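Local coordinates for protein N-acetylmuramoyl-L-alanine amidase (Clostridium intestinale, PDB 6SSC) that probably hydrolyses the amide bond between N-acetylmuramic acid and L-alanine in bacterial peptidoglycan, as a zinc-dependent amidase of the endolysin type, at residues E84-K87 and G93-Y96. Numbering follows the deposited sequence.
Sequences EIHK and GIGY. With GOL (glycerol), chain C; PO4 (phosphate ion), chain F.
His86, with Lys87 beside it, packs against the backbone of Gly93-Gly95 and the ring of Tyr96 in a buried helix-to-loop contact near the zinc site, where the last turn of helix 79-88 meets the loop that follows it. It illustrates how one imidazole can tie a returning loop to its own helix while its other nitrogen turns to a bound glycerol. With CG anti to the carbonyl carbon (chi1 -73°), the ring reaches across to the loop, and His86 ND1 accepts the N-H of Gly95 N at 2.9 Å, the donor lying almost exactly in the ring plane. Since ND1 acts as acceptor, His86 NE2 is left to donate, and it does so to O1 of the glycerol at 3.0 Å. The Gly95 bond thus sets the ring within the protein, and glycerol adds a second hold in this crystal.

The same ring meets Tyr96 in an offset edge-to-face pair, planes at 63°, with His86 CE1 over one face of the phenol at 3.8 Å from Tyr96 CE2. Tyr96 OH accepts a bond from glycerol O2 (2.6 Å) and donates to phosphate O4 in a very short bond of 2.5 Å. Both ligands probably come from the crystallisation liquor. The side chain of Tyr96 lies about 5 Å from the zinc ion, which His70, His167 and Cys175 bind.

Farther out, Lys87 bends at its last torsion (chi4 61°) and brings Lys87 NZ to 3.6 Å from Gly93 CA. That ammonium is held by Thr53 O and Ser92 O and by a salt bridge to Asp83, one turn back on the helix. Ile94 and Tyr96 join the loop to helix 79-88 through Ile82, Arg110, just after strand 106-108, bonds to the carbonyls of Gly93 and Ile94, and the loop then leads into strand 98-100 of the mixed sheet.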
loop_
_atom_site.group_PDB
_atom_site.type_symbol
_atom_site.label_atom_id
_atom_site.label_comp_id
_atom_site.label_asym_id
_atom_site.label_seq_id
_atom_site.Cartn_x
_atom_site.Cartn_y
_atom_site.Cartn_z
ATOM N N GLU A 84 -14.496 -4.330 2.693
ATOM C CA GLU A 84 -15.666 -4.265 3.580
ATOM C C GLU A 84 -15.414 -3.383 4.774
ATOM O O GLU A 84 -16.255 -2.563 5.168
ATOM C CB GLU A 84 -16.038 -5.682 3.989
ATOM C CG GLU A 84 -17.148 -5.826 5.025
ATOM C CD GLU A 84 -17.345 -7.263 5.531
ATOM O OE1 GLU A 84 -17.906 -8.039 4.774
ATOM O OE2 GLU A 84 -16.816 -7.604 6.637
ATOM N N ILE A 85 -14.276 -3.583 5.418
ATOM C CA ILE A 85 -13.933 -2.792 6.619
ATOM C C ILE A 85 -13.798 -1.332 6.243
ATOM O O ILE A 85 -14.259 -0.437 6.958
ATOM C CB ILE A 85 -12.658 -3.329 7.309
ATOM C CG1 ILE A 85 -12.914 -4.738 7.798
ATOM C CG2 ILE A 85 -12.158 -2.368 8.389
ATOM C CD1 ILE A 85 -11.705 -5.533 8.187
ATOM N N HIS A 86 -13.104 -1.042 5.150
ATOM C CA HIS A 86 -12.904 0.352 4.737
ATOM C C HIS A 86 -14.237 1.011 4.388
ATOM O O HIS A 86 -14.452 2.204 4.688
ATOM C CB HIS A 86 -11.865 0.453 3.640
ATOM C CG HIS A 86 -10.501 0.230 4.164
ATOM N ND1 HIS A 86 -9.390 0.364 3.380
ATOM C CD2 HIS A 86 -10.083 -0.162 5.394
ATOM C CE1 HIS A 86 -8.363 0.120 4.114
ATOM N NE2 HIS A 86 -8.714 -0.255 5.336
ATOM N N LYS A 87 -15.178 0.291 3.840
ATOM C CA LYS A 87 -16.551 0.810 3.641
ATOM C C LYS A 87 -17.225 1.138 4.966
ATOM O O LYS A 87 -17.900 2.191 5.087
ATOM C CB LYS A 87 -17.389 -0.177 2.851
ATOM C CG LYS A 87 -17.162 -0.167 1.375
ATOM C CD LYS A 87 -17.798 -1.297 0.641
ATOM C CE LYS A 87 -18.034 -1.158 -0.824
ATOM N NZ LYS A 87 -16.756 -0.972 -1.501
ATOM N N GLY A 93 -14.219 2.237 -0.449
ATOM C CA GLY A 93 -13.790 0.853 -0.465
ATOM C C GLY A 93 -12.327 0.804 -0.124
ATOM O O GLY A 93 -11.796 1.782 0.445
ATOM N N ILE A 94 -11.674 -0.311 -0.378
ATOM C CA ILE A 94 -10.259 -0.531 0.024
ATOM C C ILE A 94 -9.429 0.721 -0.286
ATOM O O ILE A 94 -9.464 1.246 -1.416
ATOM C CB ILE A 94 -9.677 -1.779 -0.644
ATOM C CG1 ILE A 94 -8.217 -1.976 -0.255
ATOM C CG2 ILE A 94 -9.911 -1.750 -2.143
ATOM C CD1 ILE A 94 -7.727 -3.361 -0.515
ATOM N N GLY A 95 -8.752 1.207 0.719
ATOM C CA GLY A 95 -8.093 2.526 0.679
ATOM C C GLY A 95 -6.723 2.479 0.094
ATOM O O GLY A 95 -6.175 3.509 -0.281
ATOM N N TYR A 96 -6.118 1.310 0.092
ATOM C CA TYR A 96 -4.765 1.081 -0.463
ATOM C C TYR A 96 -4.845 0.934 -1.973
ATOM O O TYR A 96 -5.845 0.367 -2.470
ATOM C CB TYR A 96 -4.172 -0.186 0.105
ATOM C CG TYR A 96 -4.242 -0.325 1.606
ATOM C CD1 TYR A 96 -3.673 0.588 2.448
ATOM C CD2 TYR A 96 -4.920 -1.378 2.178
ATOM C CE1 TYR A 96 -3.728 0.427 3.843
ATOM C CE2 TYR A 96 -5.003 -1.607 3.526
ATOM C CZ TYR A 96 -4.423 -0.671 4.354
ATOM O OH TYR A 96 -4.514 -0.892 5.717
HETATM C C1 GOL C . -6.621 -1.315 8.268
HETATM O O1 GOL C . -6.927 -0.052 7.686
HETATM C C2 GOL C . -6.893 -2.421 7.265
HETATM O O2 GOL C . -5.669 -2.958 6.755
HETATM C C3 GOL C . -7.694 -3.529 7.876
HETATM O O3 GOL C . -6.988 -4.006 9.018
HETATM P P PO4 F . -3.422 1.105 8.544
HETATM O O1 PO4 F . -2.765 -0.115 9.327
HETATM O O2 PO4 F . -2.613 2.341 8.723
HETATM O O3 PO4 F . -4.847 1.395 9.009
HETATM O O4 PO4 F . -3.401 0.868 7.027
#